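Local coordinates for PspGI restriction endonuclease (Pyrococcus sp. GI-H, PDB 3BM3), which probably cleaves double-stranded DNA at a specific recognition sequence as a type II restriction endonuclease, and is captured here bound to substrate DNA, at residues I185-F196 with G208-R218. The protein carries 2 engineered substitutions. Residues are numbered along the deposited sequence; the frame is centred on the assembly and turned at random. Where two conformers were deposited one is given.
Sequences INFWFVGFDEEF and GIDRVYVIDGR
With chi1 of W188 (-60°) and of R211 (-56°) both setting CG anti to the carbonyl carbon, the two side chains run alongside each other in the same direction. In the R211 conformer described, one of two modelled, CD lies over the indole face, 3.2 Å from W188 CE2, a CH-pi contact with the five-membered ring. R211 then bends at chi3, and its NE donates in the guanidinium plane to Y213 OH (2.9 Å), which sits over the rim of the same indole face, 3.4 Å from W188 CZ3. D252 OD2 forms a salt bridge with R211 NH2 and a hydrogen bond with Y213 OH. Replacing W188 by an alanine is likely to open a gap beside the R211 methylenes and remove the ring surface under the Y213 hydroxyl. Strands 186-191 and 211-214 are parallel neighbours in the central mixed sheet, joined through helix 198-206 as a beta-alpha-beta unit, consistent with a PDDEXK-type nuclease core. F189 N donates to R211 O, and F189 O accepts from Y213 N (2.6 Å). D210 OD2 takes F187 N with its anti lone pair (2.8 Å) and also salt-bridges R178. Beyond the strands, I215 CD1 sits over the F192 ring centre (CH-pi), while R218 NE and NH2 both grip F196 O, at 2.9 and 2.8 Å.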
ATOM      1  N   ILE C 185      20.203  -9.961   8.261  1.00 16.96           N
ATOM      2  CA  ILE C 185      19.605  -8.699   8.664  1.00 16.12           C
ATOM      3  C   ILE C 185      18.531  -8.956   9.726  1.00 15.12           C
ATOM      4  O   ILE C 185      18.036 -10.084   9.880  1.00 15.28           O
ATOM      5  CB  ILE C 185      19.026  -7.919   7.488  1.00 15.78           C
ATOM      6  CG1 ILE C 185      17.759  -8.577   6.926  1.00 16.42           C
ATOM      7  CG2 ILE C 185      20.078  -7.708   6.417  1.00 16.86           C
ATOM      8  CD1 ILE C 185      17.058  -7.670   5.893  1.00 16.52           C
ATOM      9  N   ASN C 186      18.215  -7.896  10.470  1.00 13.43           N
ATOM     10  CA  ASN C 186      17.182  -7.903  11.480  1.00 12.92           C
ATOM     11  C   ASN C 186      16.128  -6.920  11.004  1.00 11.99           C
ATOM     12  O   ASN C 186      16.364  -5.733  10.950  1.00 12.47           O
ATOM     13  CB  ASN C 186      17.754  -7.465  12.799  1.00 13.23           C
ATOM     14  CG  ASN C 186      18.853  -8.374  13.260  1.00 14.06           C
ATOM     15  OD1 ASN C 186      18.614  -9.529  13.544  1.00 13.90           O
ATOM     16  ND2 ASN C 186      20.080  -7.864  13.266  1.00 15.39           N
ATOM     17  N   PHE C 187      14.980  -7.449  10.644  1.00 11.63           N
ATOM     18  CA  PHE C 187      13.943  -6.625  10.043  1.00 11.92           C
ATOM     19  C   PHE C 187      12.683  -6.820  10.852  1.00 12.52           C
ATOM     20  O   PHE C 187      12.155  -7.944  10.912  1.00 12.15           O
ATOM     21  CB  PHE C 187      13.712  -7.063   8.608  1.00 12.42           C
ATOM     22  CG  PHE C 187      12.868  -6.118   7.832  1.00 12.99           C
ATOM     23  CD1 PHE C 187      13.443  -5.202   6.985  1.00 17.66           C
ATOM     24  CD2 PHE C 187      11.488  -6.146   7.956  1.00 15.70           C
ATOM     25  CE1 PHE C 187      12.662  -4.314   6.267  1.00 20.82           C
ATOM     26  CE2 PHE C 187      10.707  -5.256   7.244  1.00 18.17           C
ATOM     27  CZ  PHE C 187      11.291  -4.367   6.400  1.00 17.32           C
ATOM     28  N   TRP C 188      12.228  -5.741  11.502  1.00 11.61           N
ATOM     29  CA  TRP C 188      11.101  -5.829  12.400  1.00 11.58           C
ATOM     30  C   TRP C 188       9.984  -4.969  11.849  1.00 12.27           C
ATOM     31  O   TRP C 188      10.228  -3.909  11.311  1.00 11.82           O
ATOM     32  CB  TRP C 188      11.450  -5.354  13.812  1.00 11.89           C
ATOM     33  CG  TRP C 188      12.538  -6.118  14.496  1.00 11.23           C
ATOM     34  CD1 TRP C 188      13.232  -7.177  14.021  1.00 12.77           C
ATOM     35  CD2 TRP C 188      13.083  -5.834  15.791  1.00 10.90           C
ATOM     36  NE1 TRP C 188      14.186  -7.574  14.933  1.00 12.25           N
ATOM     37  CE2 TRP C 188      14.089  -6.781  16.038  1.00 12.77           C
ATOM     38  CE3 TRP C 188      12.769  -4.912  16.793  1.00 11.18           C
ATOM     39  CZ2 TRP C 188      14.807  -6.798  17.229  1.00 12.23           C
ATOM     40  CZ3 TRP C 188      13.515  -4.918  17.964  1.00 11.94           C
ATOM     41  CH2 TRP C 188      14.490  -5.864  18.174  1.00 11.64           C
ATOM     42  N   PHE C 189       8.761  -5.447  12.010  1.00 11.12           N
ATOM     43  CA  PHE C 189       7.597  -4.734  11.527  1.00 11.18           C
ATOM     44  C   PHE C 189       6.798  -4.297  12.723  1.00 10.35           C
ATOM     45  O   PHE C 189       6.495  -5.079  13.630  1.00 11.16           O
ATOM     46  CB  PHE C 189       6.729  -5.671  10.707  1.00 10.99           C
ATOM     47  CG  PHE C 189       5.464  -5.047  10.203  1.00 12.50           C
ATOM     48  CD1 PHE C 189       5.456  -4.403   8.972  1.00 15.46           C
ATOM     49  CD2 PHE C 189       4.326  -5.065  10.950  1.00 14.01           C
ATOM     50  CE1 PHE C 189       4.298  -3.777   8.513  1.00 17.17           C
ATOM     51  CE2 PHE C 189       3.165  -4.444  10.481  1.00 13.89           C
ATOM     52  CZ  PHE C 189       3.160  -3.831   9.266  1.00 14.24           C
ATOM     53  N   VAL C 190       6.370  -3.048  12.664  1.00 11.23           N
ATOM     54  CA  VAL C 190       5.503  -2.473  13.674  1.00 11.21           C
ATOM     55  C   VAL C 190       4.241  -1.943  12.995  1.00 11.62           C
ATOM     56  O   VAL C 190       4.336  -1.143  12.085  1.00 11.86           O
ATOM     57  CB  VAL C 190       6.184  -1.287  14.384  1.00 11.66           C
ATOM     58  CG1 VAL C 190       5.247  -0.668  15.379  1.00 14.71           C
ATOM     59  CG2 VAL C 190       7.477  -1.711  15.002  1.00 11.41           C
ATOM     60  N   GLY C 191       3.092  -2.406  13.474  1.00 12.03           N
ATOM     61  CA  GLY C 191       1.817  -1.930  13.006  1.00 12.84           C
ATOM     62  C   GLY C 191       1.114  -1.367  14.198  1.00 14.52           C
ATOM     63  O   GLY C 191       1.361  -1.790  15.337  1.00 18.31           O
ATOM     64  N   PHE C 192       0.303  -0.359  13.982  1.00 14.26           N
ATOM     65  CA  PHE C 192      -0.413   0.251  15.079  1.00 14.30           C
ATOM     66  C   PHE C 192      -1.900   0.174  14.732  1.00 14.10           C
ATOM     67  O   PHE C 192      -2.585   1.175  14.551  1.00 14.69           O
ATOM     68  CB  PHE C 192       0.073   1.676  15.287  1.00 14.84           C
ATOM     69  CG  PHE C 192      -0.018   2.132  16.716  1.00 15.36           C
ATOM     70  CD1 PHE C 192       0.682   1.474  17.680  1.00 16.04           C
ATOM     71  CD2 PHE C 192      -0.792   3.223  17.071  1.00 18.78           C
ATOM     72  CE1 PHE C 192       0.589   1.852  19.019  1.00 17.88           C
ATOM     73  CE2 PHE C 192      -0.865   3.614  18.391  1.00 17.48           C
ATOM     74  CZ  PHE C 192      -0.138   2.925  19.349  1.00 16.31           C
ATOM     75  N   ASP C 193      -2.366  -1.066  14.637  1.00 12.69           N
ATOM     76  CA  ASP C 193      -3.617  -1.386  13.965  1.00 12.96           C
ATOM     77  C   ASP C 193      -4.291  -2.456  14.748  1.00 13.19           C
ATOM     78  O   ASP C 193      -3.815  -3.580  14.838  1.00 12.78           O
ATOM     79  CB  ASP C 193      -3.341  -1.837  12.514  1.00 12.24           C
ATOM     80  CG  ASP C 193      -4.591  -2.005  11.686  1.00 12.79           C
ATOM     81  OD1 ASP C 193      -5.681  -2.167  12.266  1.00 14.42           O
ATOM     82  OD2 ASP C 193      -4.464  -2.020  10.435  1.00 11.25           O
ATOM     83  N   GLU C 194      -5.435  -2.103  15.294  1.00 14.01           N
ATOM     84  CA  GLU C 194      -6.227  -3.018  16.089  1.00 15.84           C
ATOM     85  C   GLU C 194      -6.835  -4.134  15.241  1.00 15.83           C
ATOM     86  O   GLU C 194      -7.308  -5.119  15.798  1.00 18.81           O
ATOM     87  CB  GLU C 194      -7.316  -2.240  16.855  1.00 16.47           C
ATOM     88  CG  GLU C 194      -6.779  -1.044  17.665  1.00 19.49           C
ATOM     89  CD  GLU C 194      -6.239  -1.391  19.066  1.00 23.49           C
ATOM     90  OE1 GLU C 194      -6.244  -2.591  19.473  1.00 26.57           O
ATOM     91  OE2 GLU C 194      -5.832  -0.422  19.761  1.00 24.50           O
ATOM     92  N   GLU C 195      -6.807  -4.003  13.906  1.00 15.46           N
ATOM     93  CA  GLU C 195      -7.337  -5.018  13.009  1.00 16.67           C
ATOM     94  C   GLU C 195      -6.235  -5.793  12.304  1.00 14.87           C
ATOM     95  O   GLU C 195      -6.464  -6.461  11.323  1.00 15.41           O
ATOM     96  CB  GLU C 195      -8.294  -4.384  11.992  1.00 17.83           C
ATOM     97  CG  GLU C 195      -9.475  -3.681  12.637  1.00 22.98           C
ATOM     98  CD  GLU C 195     -10.177  -4.492  13.730  1.00 31.34           C
ATOM     99  OE1 GLU C 195     -10.464  -5.705  13.506  1.00 37.17           O
ATOM    100  OE2 GLU C 195     -10.461  -3.908  14.810  1.00 36.74           O
ATOM    101  N   PHE C 196      -5.035  -5.732  12.860  1.00 14.25           N
ATOM    102  CA  PHE C 196      -3.906  -6.475  12.315  1.00 13.87           C
ATOM    103  C   PHE C 196      -4.271  -7.965  12.270  1.00 12.87           C
ATOM    104  O   PHE C 196      -4.753  -8.496  13.239  1.00 13.23           O
ATOM    105  CB  PHE C 196      -2.703  -6.233  13.186  1.00 13.89           C
ATOM    106  CG  PHE C 196      -1.436  -6.803  12.626  1.00 17.14           C
ATOM    107  CD1 PHE C 196      -0.838  -6.232  11.515  1.00 19.91           C
ATOM    108  CD2 PHE C 196      -0.876  -7.935  13.162  1.00 18.81           C
ATOM    109  CE1 PHE C 196       0.330  -6.760  10.999  1.00 21.23           C
ATOM    110  CE2 PHE C 196       0.274  -8.452  12.645  1.00 18.94           C
ATOM    111  CZ  PHE C 196       0.886  -7.877  11.600  1.00 20.01           C
ATOM    112  N   GLY C 208      10.636 -13.243   5.812  1.00 13.30           N
ATOM    113  CA  GLY C 208      11.690 -12.265   5.920  1.00 13.88           C
ATOM    114  C   GLY C 208      11.570 -11.211   6.985  1.00 13.88           C
ATOM    115  O   GLY C 208      12.469 -10.372   7.131  1.00 14.10           O
ATOM    116  N   ILE C 209      10.495 -11.274   7.746  1.00 12.26           N
ATOM    117  CA  ILE C 209      10.309 -10.367   8.858  1.00 12.68           C
ATOM    118  C   ILE C 209      10.639 -11.163  10.104  1.00 11.64           C
ATOM    119  O   ILE C 209      10.067 -12.230  10.340  1.00 12.36           O
ATOM    120  CB  ILE C 209       8.900  -9.781   8.896  1.00 13.48           C
ATOM    121  CG1 ILE C 209       8.711  -8.802   7.734  1.00 17.06           C
ATOM    122  CG2 ILE C 209       8.678  -9.024  10.180  1.00 12.81           C
ATOM    123  CD1 ILE C 209       8.464  -9.417   6.467  1.00 21.23           C
ATOM    124  N   ASP C 210      11.583 -10.654  10.879  1.00 11.29           N
ATOM    125  CA  ASP C 210      12.035 -11.376  12.067  1.00 11.32           C
ATOM    126  C   ASP C 210      11.133 -11.299  13.251  1.00 11.35           C
ATOM    127  O   ASP C 210      11.054 -12.244  14.010  1.00 12.68           O
ATOM    128  CB  ASP C 210      13.413 -10.908  12.472  1.00 12.20           C
ATOM    129  CG  ASP C 210      14.387 -11.177  11.409  1.00 15.05           C
ATOM    130  OD1 ASP C 210      14.697 -12.380  11.198  1.00 18.80           O
ATOM    131  OD2 ASP C 210      14.753 -10.230  10.716  1.00 14.97           O
ATOM    132  N   ARG C 211      10.490 -10.141  13.420  0.50 12.19           N
ATOM    133  CA  ARG C 211       9.655  -9.832  14.578  0.50 11.39           C
ATOM    134  C   ARG C 211       8.506  -8.944  14.122  0.50 11.27           C
ATOM    135  O   ARG C 211       8.704  -8.028  13.314  0.50 10.49           O
ATOM    136  CB  ARG C 211      10.453  -9.136  15.686  0.50 11.88           C
ATOM    137  CG  ARG C 211      11.676  -9.918  16.138  0.50 11.36           C
ATOM    138  CD  ARG C 211      12.395  -9.246  17.281  0.50 12.78           C
ATOM    139  NE  ARG C 211      11.724  -9.318  18.574  0.50 17.43           N
ATOM    140  CZ  ARG C 211      11.709 -10.373  19.388  0.50 19.88           C
ATOM    141  NH1 ARG C 211      12.263 -11.523  19.036  0.50 19.82           N
ATOM    142  NH2 ARG C 211      11.085 -10.284  20.557  0.50 20.15           N
ATOM    143  N   VAL C 212       7.319  -9.217  14.651  1.00 11.23           N
ATOM    144  CA  VAL C 212       6.128  -8.460  14.311  1.00 11.25           C
ATOM    145  C   VAL C 212       5.642  -7.840  15.583  1.00 11.55           C
ATOM    146  O   VAL C 212       5.395  -8.568  16.540  1.00 11.21           O
ATOM    147  CB  VAL C 212       5.083  -9.371  13.698  1.00 11.56           C
ATOM    148  CG1 VAL C 212       3.714  -8.703  13.726  1.00 15.87           C
ATOM    149  CG2 VAL C 212       5.526  -9.731  12.242  1.00 10.12           C
ATOM    150  N   TYR C 213       5.469  -6.523  15.582  1.00 10.86           N
ATOM    151  CA  TYR C 213       4.952  -5.792  16.733  1.00 10.45           C
ATOM    152  C   TYR C 213       3.568  -5.262  16.457  1.00 12.12           C
ATOM    153  O   TYR C 213       3.317  -4.713  15.397  1.00 11.23           O
ATOM    154  CB  TYR C 213       5.852  -4.629  17.111  1.00 11.47           C
ATOM    155  CG  TYR C 213       7.170  -5.145  17.634  1.00  9.73           C
ATOM    156  CD1 TYR C 213       7.370  -5.320  18.991  1.00 10.72           C
ATOM    157  CD2 TYR C 213       8.185  -5.499  16.753  1.00 10.82           C
ATOM    158  CE1 TYR C 213       8.552  -5.821  19.465  1.00  9.34           C
ATOM    159  CE2 TYR C 213       9.365  -5.996  17.189  1.00  9.03           C
ATOM    160  CZ  TYR C 213       9.555  -6.173  18.572  1.00 11.16           C
ATOM    161  OH  TYR C 213      10.754  -6.673  19.018  1.00 12.29           O
ATOM    162  N   VAL C 214       2.683  -5.442  17.411  1.00 11.58           N
ATOM    163  CA  VAL C 214       1.277  -5.155  17.217  1.00 12.59           C
ATOM    164  C   VAL C 214       0.847  -4.195  18.328  1.00 12.34           C
ATOM    165  O   VAL C 214       1.348  -4.241  19.432  1.00 11.79           O
ATOM    166  CB  VAL C 214       0.418  -6.452  17.200  1.00 12.25           C
ATOM    167  CG1 VAL C 214       0.950  -7.494  16.196  1.00 13.29           C
ATOM    168  CG2 VAL C 214       0.318  -7.079  18.549  1.00 14.57           C
ATOM    169  N   ILE C 215      -0.051  -3.269  18.020  1.00 11.71           N
ATOM    170  CA  ILE C 215      -0.545  -2.359  19.012  1.00 12.51           C
ATOM    171  C   ILE C 215      -1.007  -3.216  20.202  1.00 11.00           C
ATOM    172  O   ILE C 215      -1.602  -4.257  20.020  1.00 10.71           O
ATOM    173  CB  ILE C 215      -1.689  -1.495  18.455  1.00 12.88           C
ATOM    174  CG1 ILE C 215      -2.077  -0.404  19.442  1.00 13.34           C
ATOM    175  CG2 ILE C 215      -2.874  -2.344  17.956  1.00 13.07           C
ATOM    176  CD1 ILE C 215      -2.916   0.709  18.820  1.00 15.54           C
ATOM    177  N   ASP C 216      -0.728  -2.766  21.417  1.00 11.74           N
ATOM    178  CA  ASP C 216      -0.890  -3.633  22.578  1.00 12.63           C
ATOM    179  C   ASP C 216      -2.266  -4.234  22.667  1.00 12.64           C
ATOM    180  O   ASP C 216      -2.393  -5.409  23.008  1.00 14.90           O
ATOM    181  CB  ASP C 216      -0.542  -2.915  23.874  1.00 12.26           C
ATOM    182  CG  ASP C 216       0.940  -2.635  24.028  1.00 12.90           C
ATOM    183  OD1 ASP C 216       1.707  -2.738  23.062  1.00 11.58           O
ATOM    184  OD2 ASP C 216       1.322  -2.277  25.166  1.00 13.37           O
ATOM    185  N   GLY C 217      -3.283  -3.425  22.346  1.00 13.09           N
ATOM    186  CA  GLY C 217      -4.691  -3.821  22.403  1.00 13.75           C
ATOM    187  C   GLY C 217      -5.076  -4.990  21.531  1.00 13.73           C
ATOM    188  O   GLY C 217      -6.104  -5.624  21.737  1.00 14.23           O
ATOM    189  N   ARG C 218      -4.252  -5.283  20.529  1.00 12.80           N
ATOM    190  CA  ARG C 218      -4.534  -6.383  19.603  1.00 13.71           C
ATOM    191  C   ARG C 218      -3.753  -7.645  19.921  1.00 12.88           C
ATOM    192  O   ARG C 218      -4.069  -8.709  19.446  1.00 13.22           O
ATOM    193  CB  ARG C 218      -4.239  -5.878  18.177  1.00 13.61           C
ATOM    194  CG  ARG C 218      -4.420  -6.882  17.065  1.00 15.36           C
ATOM    195  CD  ARG C 218      -5.723  -7.628  17.111  1.00 14.66           C
ATOM    196  NE  ARG C 218      -5.827  -8.423  15.893  1.00 15.56           N
ATOM    197  CZ  ARG C 218      -6.485  -9.571  15.783  1.00 17.18           C
ATOM    198  NH1 ARG C 218      -7.130 -10.098  16.826  1.00 14.74           N
ATOM    199  NH2 ARG C 218      -6.495 -10.201  14.631  1.00 16.14           N
TER
HETATM  200  O   HOH W   1      16.989 -12.610   9.959  1.00 26.36           O
HETATM  201  O   HOH W   2      -1.104  -3.708  15.267  1.00 20.10           O
HETATM  202  O   HOH W   3      -4.265  -0.702  22.071  1.00 20.88           O